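Beta-galactosidase (Geobacillus stearothermophilus, PDB 4OIF) probably hydrolyses terminal non-reducing beta-D-galactose residues from beta-D-galactosides, as a zinc-containing, trimeric member of glycosyl hydrolase family 42. Local coordinates at residues N329-K332 against V333-A336; Y286-W289 against H290-W293; G340-F343 against L344-Q348; Y359-W362 against R363-G367. All blocks are in the same frame, centred on the assembly; numbering follows the deposited sequence.

Interaction 1 of 4, residues N329-K332 against V333-A336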
loop_
_atom_site.group_PDB
_atom_site.type_symbol
_atom_site.label_atom_id
_atom_site.label_comp_id
_atom_site.label_asym_id
_atom_site.label_seq_id
_atom_site.Cartn_x
_atom_site.Cartn_y
_atom_site.Cartn_z
ATOM N N ASN A 329 13.285 12.880 -13.955
ATOM C CA ASN A 329 13.016 11.522 -14.436
ATOM C C ASN A 329 12.224 10.695 -13.444
ATOM O O ASN A 329 11.564 9.724 -13.813
ATOM C CB ASN A 329 14.330 10.795 -14.738
ATOM C CG ASN A 329 15.208 10.645 -13.497
ATOM O OD1 ASN A 329 15.569 11.634 -12.859
ATOM N ND2 ASN A 329 15.524 9.404 -13.135
ATOM N N TRP A 330 12.294 11.097 -12.181
ATOM C CA TRP A 330 11.868 10.257 -11.067
ATOM C C TRP A 330 10.551 10.682 -10.446
ATOM O O TRP A 330 10.139 10.107 -9.443
ATOM C CB TRP A 330 12.947 10.247 -9.988
ATOM C CG TRP A 330 13.364 11.625 -9.563
ATOM C CD1 TRP A 330 14.239 12.461 -10.214
ATOM C CD2 TRP A 330 12.918 12.337 -8.403
ATOM N NE1 TRP A 330 14.363 13.644 -9.526
ATOM C CE2 TRP A 330 13.569 13.593 -8.408
ATOM C CE3 TRP A 330 12.040 12.035 -7.356
ATOM C CZ2 TRP A 330 13.367 14.540 -7.408
ATOM C CZ3 TRP A 330 11.843 12.979 -6.360
ATOM C CH2 TRP A 330 12.498 14.218 -6.397
ATOM N N HIS A 331 9.905 11.688 -11.034
ATOM C CA HIS A 331 8.601 12.158 -10.560
ATOM C C HIS A 331 7.475 11.313 -11.146
ATOM O O HIS A 331 7.652 10.714 -12.203
ATOM C CB HIS A 331 8.392 13.634 -10.913
ATOM C CG HIS A 331 8.987 14.585 -9.920
ATOM N ND1 HIS A 331 8.742 15.941 -9.948
ATOM C CD2 HIS A 331 9.812 14.374 -8.866
ATOM C CE1 HIS A 331 9.392 16.524 -8.958
ATOM N NE2 HIS A 331 10.051 15.595 -8.287
ATOM N N LYS A 332 6.333 11.259 -10.456
ATOM C CA LYS A 332 5.178 10.487 -10.918
ATOM C C LYS A 332 4.673 11.008 -12.255
ATOM O O LYS A 332 4.132 10.259 -13.072
ATOM C CB LYS A 332 4.050 10.525 -9.890
ATOM C CG LYS A 332 4.303 9.664 -8.670
ATOM C CD LYS A 332 3.031 9.445 -7.851
ATOM C CE LYS A 332 2.505 10.740 -7.232
ATOM N NZ LYS A 332 3.429 11.343 -6.221
ATOM N N VAL A 333 4.843 12.310 -12.455
ATOM C CA VAL A 333 4.510 12.969 -13.711
ATOM C C VAL A 333 5.661 13.886 -14.046
ATOM O O VAL A 333 5.820 14.928 -13.413
ATOM C CB VAL A 333 3.210 13.803 -13.624
ATOM C CG1 VAL A 333 2.941 14.504 -14.952
ATOM C CG2 VAL A 333 2.024 12.936 -13.207
ATOM N N ASN A 334 6.468 13.505 -15.031
ATOM C CA ASN A 334 7.653 14.287 -15.371
ATOM C C ASN A 334 7.369 15.390 -16.381
ATOM O O ASN A 334 7.788 15.327 -17.527
ATOM C CB ASN A 334 8.757 13.364 -15.876
ATOM C CG ASN A 334 9.208 12.390 -14.808
ATOM O OD1 ASN A 334 9.781 12.788 -13.793
ATOM N ND2 ASN A 334 8.920 11.108 -15.014
ATOM N N LYS A 335 6.652 16.405 -15.924
ATOM C CA LYS A 335 6.298 17.539 -16.758
ATOM C C LYS A 335 7.459 18.530 -16.797
ATOM O O LYS A 335 8.093 18.801 -15.773
ATOM C CB LYS A 335 5.031 18.204 -16.227
ATOM C CG LYS A 335 4.284 19.085 -17.203
ATOM C CD LYS A 335 2.994 19.574 -16.561
ATOM C CE LYS A 335 2.212 20.477 -17.471
ATOM N NZ LYS A 335 1.046 21.000 -16.723
ATOM N N ALA A 336 7.731 19.059 -17.985
ATOM C CA ALA A 336 8.785 20.044 -18.173
ATOM C C ALA A 336 8.294 21.458 -17.897
ATOM O O ALA A 336 7.099 21.758 -18.011
ATOM C CB ALA A 336 9.349 19.953 -19.587
HETATM O O HOH W 1 7.857 17.079 -12.703
#

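Interaction 2 of 4, residues Y286-W289 against H290-W293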
loop_
_atom_site.group_PDB
_atom_site.type_symbol
_atom_site.label_atom_id
_atom_site.label_comp_id
_atom_site.label_asym_id
_atom_site.label_seq_id
_atom_site.Cartn_x
_atom_site.Cartn_y
_atom_site.Cartn_z
ATOM N N TYR A 286 14.151 20.603 -6.989
ATOM C CA TYR A 286 13.316 20.051 -8.053
ATOM C C TYR A 286 11.826 20.261 -7.756
ATOM O O TYR A 286 11.113 19.327 -7.419
ATOM C CB TYR A 286 13.660 18.573 -8.254
ATOM C CG TYR A 286 15.130 18.372 -8.584
ATOM C CD1 TYR A 286 15.607 18.601 -9.870
ATOM C CD2 TYR A 286 16.050 18.002 -7.603
ATOM C CE1 TYR A 286 16.953 18.441 -10.185
ATOM C CE2 TYR A 286 17.403 17.845 -7.904
ATOM C CZ TYR A 286 17.843 18.064 -9.201
ATOM O OH TYR A 286 19.172 17.910 -9.523
ATOM N N PRO A 287 11.349 21.511 -7.860
ATOM C CA PRO A 287 9.917 21.746 -7.655
ATOM C C PRO A 287 9.097 21.131 -8.781
ATOM O O PRO A 287 9.552 21.143 -9.925
ATOM C CB PRO A 287 9.801 23.277 -7.669
ATOM C CG PRO A 287 11.184 23.780 -7.464
ATOM C CD PRO A 287 12.070 22.770 -8.113
ATOM N N ALA A 288 7.915 20.610 -8.466
ATOM C CA ALA A 288 7.083 19.994 -9.484
ATOM C C ALA A 288 6.235 21.049 -10.188
ATOM O O ALA A 288 5.013 21.099 -10.014
ATOM C CB ALA A 288 6.213 18.921 -8.876
ATOM N N TRP A 289 6.900 21.891 -10.984
ATOM C CA TRP A 289 6.237 23.004 -11.661
ATOM C C TRP A 289 5.129 22.529 -12.591
ATOM O O TRP A 289 5.290 21.555 -13.319
ATOM C CB TRP A 289 7.237 23.843 -12.465
ATOM C CG TRP A 289 8.340 24.505 -11.659
ATOM C CD1 TRP A 289 9.685 24.237 -11.727
ATOM C CD2 TRP A 289 8.191 25.545 -10.683
ATOM N NE1 TRP A 289 10.378 25.050 -10.855
ATOM C CE2 TRP A 289 9.487 25.860 -10.203
ATOM C CE3 TRP A 289 7.094 26.247 -10.172
ATOM C CZ2 TRP A 289 9.707 26.835 -9.232
ATOM C CZ3 TRP A 289 7.314 27.218 -9.207
ATOM C CH2 TRP A 289 8.612 27.502 -8.747
ATOM N N HIS A 290 4.007 23.241 -12.534
ATOM C CA HIS A 290 2.854 23.024 -13.397
ATOM C C HIS A 290 2.091 21.756 -13.039
ATOM O O HIS A 290 1.371 21.208 -13.874
ATOM C CB HIS A 290 3.281 22.989 -14.870
ATOM C CG HIS A 290 4.230 24.083 -15.248
ATOM N ND1 HIS A 290 3.909 25.420 -15.132
ATOM C CD2 HIS A 290 5.487 24.037 -15.747
ATOM C CE1 HIS A 290 4.933 26.149 -15.540
ATOM N NE2 HIS A 290 5.901 25.335 -15.918
ATOM N N ASN A 291 2.238 21.306 -11.794
ATOM C CA ASN A 291 1.414 20.220 -11.265
ATOM C C ASN A 291 -0.047 20.641 -11.226
ATOM O O ASN A 291 -0.362 21.819 -11.376
ATOM C CB ASN A 291 1.882 19.778 -9.866
ATOM C CG ASN A 291 1.670 20.852 -8.785
ATOM O OD1 ASN A 291 0.548 21.084 -8.324
ATOM N ND2 ASN A 291 2.766 21.466 -8.341
ATOM N N ASP A 292 -0.939 19.681 -11.022
ATOM C CA ASP A 292 -2.363 19.985 -11.087
ATOM C C ASP A 292 -3.011 20.070 -9.717
ATOM O O ASP A 292 -4.224 19.931 -9.608
ATOM C CB ASP A 292 -3.102 18.945 -11.955
ATOM C CG ASP A 292 -3.089 17.545 -11.356
ATOM O OD1 ASP A 292 -2.334 17.306 -10.379
ATOM O OD2 ASP A 292 -3.823 16.675 -11.893
ATOM N N TRP A 293 -2.229 20.304 -8.667
ATOM C CA TRP A 293 -2.842 20.360 -7.341
ATOM C C TRP A 293 -2.628 21.685 -6.610
ATOM O O TRP A 293 -3.189 21.897 -5.544
ATOM C CB TRP A 293 -2.353 19.192 -6.471
ATOM C CG TRP A 293 -0.878 19.127 -6.265
ATOM C CD1 TRP A 293 -0.136 19.880 -5.403
ATOM C CD2 TRP A 293 0.038 18.246 -6.917
ATOM N NE1 TRP A 293 1.186 19.525 -5.480
ATOM C CE2 TRP A 293 1.321 18.523 -6.406
ATOM C CE3 TRP A 293 -0.100 17.250 -7.886
ATOM C CZ2 TRP A 293 2.461 17.844 -6.835
ATOM C CZ3 TRP A 293 1.031 16.570 -8.307
ATOM C CH2 TRP A 293 2.296 16.873 -7.783
#

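Interaction 3 of 4, residues G340-F343 against L344-Q348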
loop_
_atom_site.group_PDB
_atom_site.type_symbol
_atom_site.label_atom_id
_atom_site.label_comp_id
_atom_site.label_asym_id
_atom_site.label_seq_id
_atom_site.Cartn_x
_atom_site.Cartn_y
_atom_site.Cartn_z
ATOM N N GLY A 340 9.652 30.328 -20.257
ATOM C CA GLY A 340 9.692 31.410 -19.294
ATOM C C GLY A 340 9.851 30.978 -17.840
ATOM O O GLY A 340 10.379 31.730 -17.012
ATOM N N MET A 341 9.399 29.767 -17.523
ATOM C CA MET A 341 9.396 29.314 -16.144
ATOM C C MET A 341 10.814 29.046 -15.645
ATOM O O MET A 341 11.117 29.241 -14.458
ATOM C CB MET A 341 8.527 28.062 -15.998
ATOM C CG MET A 341 8.628 27.390 -14.639
ATOM S SD MET A 341 8.172 28.468 -13.268
ATOM C CE MET A 341 6.476 28.782 -13.668
ATOM N N HIS A 342 11.687 28.596 -16.543
ATOM C CA HIS A 342 13.055 28.339 -16.132
ATOM C C HIS A 342 13.746 29.646 -15.768
ATOM O O HIS A 342 14.379 29.762 -14.703
ATOM C CB HIS A 342 13.850 27.613 -17.211
ATOM C CG HIS A 342 15.261 27.351 -16.800
ATOM N ND1 HIS A 342 15.577 26.685 -15.637
ATOM C CD2 HIS A 342 16.440 27.715 -17.356
ATOM C CE1 HIS A 342 16.889 26.621 -15.511
ATOM N NE2 HIS A 342 17.436 27.245 -16.538
ATOM N N PHE A 343 13.609 30.634 -16.646
ATOM C CA PHE A 343 14.165 31.956 -16.372
ATOM C C PHE A 343 13.659 32.498 -15.014
ATOM O O PHE A 343 14.447 32.933 -14.138
ATOM C CB PHE A 343 13.831 32.933 -17.512
ATOM C CG PHE A 343 14.598 34.206 -17.429
ATOM C CD1 PHE A 343 15.848 34.311 -18.004
ATOM C CD2 PHE A 343 14.106 35.281 -16.700
ATOM C CE1 PHE A 343 16.587 35.473 -17.877
ATOM C CE2 PHE A 343 14.834 36.443 -16.577
ATOM C CZ PHE A 343 16.079 36.537 -17.166
ATOM N N LEU A 344 12.344 32.422 -14.842
ATOM C CA LEU A 344 11.660 32.895 -13.640
ATOM C C LEU A 344 12.195 32.245 -12.373
ATOM O O LEU A 344 12.574 32.944 -11.417
ATOM C CB LEU A 344 10.157 32.640 -13.774
ATOM C CG LEU A 344 9.234 32.717 -12.558
ATOM C CD1 LEU A 344 9.281 34.075 -11.860
ATOM C CD2 LEU A 344 7.798 32.357 -12.958
ATOM N N SER A 345 12.234 30.913 -12.374
ATOM C CA SER A 345 12.711 30.157 -11.216
ATOM C C SER A 345 14.193 30.446 -10.904
ATOM O O SER A 345 14.588 30.544 -9.730
ATOM C CB SER A 345 12.481 28.652 -11.422
ATOM O OG SER A 345 13.281 28.103 -12.453
ATOM N N SER A 346 15.010 30.606 -11.941
ATOM C CA SER A 346 16.408 30.934 -11.702
ATOM C C SER A 346 16.545 32.299 -11.025
ATOM O O SER A 346 17.329 32.479 -10.055
ATOM C CB SER A 346 17.184 30.903 -13.015
ATOM O OG SER A 346 16.968 29.677 -13.677
ATOM N N MET A 347 15.771 33.260 -11.525
ATOM C CA MET A 347 15.790 34.584 -10.915
ATOM C C MET A 347 15.317 34.515 -9.464
ATOM O O MET A 347 15.866 35.212 -8.603
ATOM C CB MET A 347 14.931 35.564 -11.710
ATOM C CG MET A 347 15.463 35.815 -13.110
ATOM S SD MET A 347 17.111 36.546 -13.099
ATOM C CE MET A 347 17.996 35.374 -14.111
ATOM N N GLN A 348 14.319 33.670 -9.190
ATOM C CA GLN A 348 13.840 33.519 -7.819
ATOM C C GLN A 348 14.948 32.987 -6.928
ATOM O O GLN A 348 15.102 33.408 -5.770
ATOM C CB GLN A 348 12.634 32.592 -7.737
ATOM C CG GLN A 348 12.071 32.534 -6.325
ATOM C CD GLN A 348 11.056 31.429 -6.108
ATOM O OE1 GLN A 348 11.062 30.404 -6.801
ATOM N NE2 GLN A 348 10.178 31.628 -5.123
#

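Interaction 4 of 4, residues Y359-W362 against R363-G367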
loop_
_atom_site.group_PDB
_atom_site.type_symbol
_atom_site.label_atom_id
_atom_site.label_comp_id
_atom_site.label_asym_id
_atom_site.label_seq_id
_atom_site.Cartn_x
_atom_site.Cartn_y
_atom_site.Cartn_z
ATOM N N TYR A 359 22.829 23.288 -12.730
ATOM C CA TYR A 359 21.910 22.270 -13.179
ATOM C C TYR A 359 22.407 20.863 -12.912
ATOM O O TYR A 359 23.615 20.591 -12.806
ATOM C CB TYR A 359 21.661 22.395 -14.686
ATOM C CG TYR A 359 21.366 23.793 -15.176
ATOM C CD1 TYR A 359 20.269 24.504 -14.696
ATOM C CD2 TYR A 359 22.175 24.395 -16.141
ATOM C CE1 TYR A 359 19.999 25.785 -15.152
ATOM C CE2 TYR A 359 21.909 25.666 -16.608
ATOM C CZ TYR A 359 20.820 26.358 -16.111
ATOM O OH TYR A 359 20.556 27.626 -16.572
ATOM N N PHE A 360 21.454 19.958 -12.813
ATOM C CA PHE A 360 21.732 18.606 -13.215
ATOM C C PHE A 360 20.899 18.371 -14.459
ATOM O O PHE A 360 19.676 18.473 -14.399
ATOM C CB PHE A 360 21.393 17.576 -12.142
ATOM C CG PHE A 360 21.827 16.201 -12.529
ATOM C CD1 PHE A 360 23.100 15.746 -12.203
ATOM C CD2 PHE A 360 21.004 15.400 -13.305
ATOM C CE1 PHE A 360 23.526 14.496 -12.601
ATOM C CE2 PHE A 360 21.422 14.151 -13.710
ATOM C CZ PHE A 360 22.685 13.698 -13.362
ATOM N N GLN A 361 21.537 18.078 -15.589
ATOM C CA GLN A 361 22.987 18.041 -15.738
ATOM C C GLN A 361 23.342 18.801 -17.023
ATOM O O GLN A 361 22.474 19.433 -17.624
ATOM C CB GLN A 361 23.504 16.595 -15.790
ATOM C CG GLN A 361 22.890 15.749 -16.893
ATOM C CD GLN A 361 23.448 14.325 -16.937
ATOM O OE1 GLN A 361 24.637 14.101 -16.712
ATOM N NE2 GLN A 361 22.584 13.360 -17.243
ATOM N N TRP A 362 24.601 18.754 -17.450
ATOM C CA TRP A 362 24.972 19.433 -18.684
ATOM C C TRP A 362 24.401 18.716 -19.897
ATOM O O TRP A 362 23.692 19.309 -20.713
ATOM C CB TRP A 362 26.485 19.535 -18.836
ATOM C CG TRP A 362 26.871 19.948 -20.225
ATOM C CD1 TRP A 362 27.467 19.171 -21.180
ATOM C CD2 TRP A 362 26.640 21.226 -20.834
ATOM N NE1 TRP A 362 27.641 19.892 -22.337
ATOM C CE2 TRP A 362 27.145 21.157 -22.151
ATOM C CE3 TRP A 362 26.060 22.424 -20.391
ATOM C CZ2 TRP A 362 27.095 22.246 -23.028
ATOM C CZ3 TRP A 362 26.010 23.501 -21.260
ATOM C CH2 TRP A 362 26.517 23.401 -22.565
ATOM N N ARG A 363 24.737 17.436 -20.012
ATOM C CA ARG A 363 24.306 16.620 -21.134
ATOM C C ARG A 363 23.587 15.360 -20.651
ATOM O O ARG A 363 24.069 14.668 -19.757
ATOM C CB ARG A 363 25.512 16.251 -22.009
ATOM C CG ARG A 363 25.153 15.542 -23.305
ATOM C CD ARG A 363 26.397 15.148 -24.114
ATOM N NE ARG A 363 27.018 16.296 -24.775
ATOM C CZ ARG A 363 26.648 16.790 -25.960
ATOM N NH1 ARG A 363 25.640 16.251 -26.653
ATOM N NH2 ARG A 363 27.287 17.839 -26.451
ATOM N N LYS A 364 22.439 15.065 -21.252
ATOM C CA LYS A 364 21.680 13.864 -20.919
ATOM C C LYS A 364 22.508 12.599 -21.031
ATOM O O LYS A 364 23.287 12.425 -21.975
ATOM C CB LYS A 364 20.439 13.739 -21.816
ATOM C CG LYS A 364 19.368 14.785 -21.485
ATOM C CD LYS A 364 18.064 14.552 -22.226
ATOM C CE LYS A 364 17.028 15.593 -21.833
ATOM N NZ LYS A 364 15.881 15.616 -22.791
ATOM N N SER A 365 22.338 11.727 -20.045
ATOM C CA SER A 365 22.887 10.383 -20.093
ATOM C C SER A 365 22.263 9.613 -21.243
ATOM O O SER A 365 21.074 9.687 -21.461
ATOM C CB SER A 365 22.637 9.655 -18.769
ATOM O OG SER A 365 23.433 10.210 -17.743
ATOM N N ARG A 366 23.054 8.862 -21.986
ATOM C CA ARG A 366 22.464 8.143 -23.096
ATOM C C ARG A 366 21.667 6.940 -22.625
ATOM O O ARG A 366 20.702 6.520 -23.272
ATOM C CB ARG A 366 23.530 7.688 -24.072
ATOM C CG ARG A 366 22.928 7.204 -25.356
ATOM C CD ARG A 366 23.989 6.872 -26.346
ATOM N NE ARG A 366 23.411 6.318 -27.555
ATOM C CZ ARG A 366 24.101 5.583 -28.411
ATOM N NH1 ARG A 366 25.383 5.324 -28.171
ATOM N NH2 ARG A 366 23.511 5.102 -29.494
ATOM N N GLY A 367 22.087 6.379 -21.497
ATOM C CA GLY A 367 21.436 5.204 -20.949
ATOM C C GLY A 367 21.308 5.324 -19.444
ATOM O O GLY A 367 21.719 6.331 -18.866
HETATM O O HOH W 2 26.366 16.175 -18.326
HETATM O O HOH W 3 24.983 11.845 -15.529
#

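Interaction 1 of 4, residues N329-K332 against V333-A336
The loop after strand 319-322 of the TIM barrel brings Trp330, a predicted substrate-binding residue, to the predicted active site, and in the same loop the side-chain amide of Asn334 folds back on the backbone of Asn329 and His331. It illustrates how one asparagine can hold a loop by using both ends of its amide. The carbonyl end does the firmer work: His331 N donates to Asn334 OD1 over 3.0 Å, with an N-H...O angle of 139° and the donor tilted 21° from the carbonyl plane. At the other end, Asn334 ND2 makes a weak hydrogen bond to Asn329 O at 3.2 Å. With CG anti to its own carbonyl carbon (chi1 -63°), Asn334 turns the amide back along the chain rather than onward, and the residue itself is the centre of an inverse gamma turn. ND2 has a stronger partner in Phe431 O of the second subunit, so this one amide ties the loop to itself and to a neighbour. A water bridges Val333 O and His331 ND1, donating to the former at 3.0 Å and lying 3.1 Å from the latter. The same imidazole lays its CD2 over one face of the Trp330 indole, 3.4 Å above the plane and toward the rim, which should limit how that ring can swing. Further on, Lys335 forms a salt bridge with Asp539 of the second subunit, and Val333 packs on Leu535 of that subunit. The whole bend thus lies at a trimer interface, between strand 319-322 and helix 341-351.

Interaction 2 of 4, residues Y286-W289 against H290-W293
Ala288 O receives two donors from Asn291, one from its side chain and one from its backbone, at the type II beta turn running from Ala288 to Asn291. The side-chain bond is the shorter and straighter: Asn291 ND2 lies 2.8 Å from Ala288 O with an N-H...O angle of 160°, and the oxygen sits close to the plane of the amide. Asn291 CG stands between its backbone N and carbonyl carbon (chi1 67°), a torsion that turns the amide back toward Ala288 O. The turn's own bond, Asn291 N to Ala288 O, is weak at 3.3 Å. ND2 also donates to Glu294. At the other end of the amide, OD1 accepts from Trp293 N at 2.9 Å, in the carbonyl plane and on a lone pair, closing an Asx turn; this oxygen also lies over one face of the Trp293 indole. Both ends of a buried amide are therefore engaged. His290 O accepts from Lys335 NZ, and Asp292 OD2 from Arg538 N of the second subunit. Apolar contacts complete the bend: Trp289 CB sits over a face of the His290 ring in a CH-pi contact, 4.0 Å from its centroid, while Ala288 CB touches Trp293 CZ2 at 4.4 Å. The indole of Trp293 also meets Tyr536 of the second subunit. Leading from strand 282-284 into helix 296-312, the turn inserts Trp289 between Leu299 of that helix and Met341 and Ser345 of helix 341-351.

Interaction 3 of 4, residues G340-F343 against L344-Q348
Phe343 places CG anti to its backbone N (chi1 -168°), whereas Met347, one helical turn later, places its CG anti to the carbonyl carbon (chi1 -64°) and bends again at chi2 (-62°); together these torsions carry the terminal methyl CE over the phenyl ring. Met347 CE lies over one face, 4.1 Å from the centroid of the Phe343 ring, in a CH-pi contact. The sulfur is set obliquely to the same ring in a Met-aromatic contact, while Met347 CG closes to 3.6 Å from Phe343 CE2. A smaller apolar pair forms at the start of the helix, where Met341 CE meets Leu344 CD2 at 3.9 Å. On the polar side, His342 O accepts twice from Ser346: Ser346 N donates at 3.0 Å as the regular helical bond, and the hydroxyl OG donates at 2.8 Å, from the opposite face of the carbonyl plane. That hydroxyl stands over one face of the His342 imidazole, 3.6 Å above its plane. The ring nitrogens of His342 are held by Lys337 and by Tyr359 of barrel strand 356-359, so both are satisfied. Gly340, at the N-cap position, begins the regular ladder by accepting from Leu344 N at 3.0 Å; Glu390 of helix 386-399 receives both Gly340 N and Phe343 N. Side chains meeting at i+3 and i+4 are the alpha-helical pattern, and a serine hydroxyl bonded back to a carbonyl of the preceding turn is common within helices; this one is an outer helix of the TIM barrel, packed against strands 638-645 and 679-685.

Interaction 4 of 4, residues Y359-W362 against R363-G367
Gln361 lays its side chain along the backbone of Arg363 and Ser365 in the loop that leaves strand 356-359 at the C-terminal end of a TIM-barrel strand, the end where such barrels carry their active sites. Direct contact is close yet without a clear hydrogen bond: Gln361 CD comes within 2.9 Å of Arg363 O, and Gln361 NE2 lies 3.3 Å from Ser365 OG. Water supplies the firmer links. One molecule donates to Gln361 OE1 at 2.6 Å and also meets Ser365 OG; another accepts from Arg363 N at 2.7 Å. OE1 thus accepts from Asn22 and from the first water, with the second water a less certain donor. A cis peptide bond precedes Gln361. Its CG stands between the backbone N and the carbonyl carbon (chi1 57°), and with the rest of the chain extended this directs the amide past Arg363 O. Beside it, the side chains of Trp362 and Arg363 cross at an angle, ring and guanidinium planes 76° apart, and both reach helix 30-42. There Asp36 takes the indole NE1 in a hydrogen bond and Arg363 NE in a salt bridge, while Asn381 receives Arg363 NH1. Lys364 pairs with Asp378, and Arg366 donates to Ala512 O of the second subunit. Close to the backbone, Arg363 CB rests 3.6 Å from the indole carbon Trp362 CD1.

In the fold
In chain order the four contacts run 286-293, 329-336, 340-348 and 359-367, all within the TIM-barrel domain. Interactions 1 and 2, centres 9 Å apart, come from loops after strands 319-322 and 282-284 respectively and join through Lys335 and His290. Interaction 3 follows on helix 341-351, where Met341 packs on His290 of interaction 2, about 14 Å away between centres. Interaction 4, after strand 356-359, is joined to that helix by a hydrogen bond and touches Tyr286 of interaction 2 through Phe360. The three loop contacts all reach the second subunit, consistent with trimer assembly and a predicted active site being built from the same barrel loops.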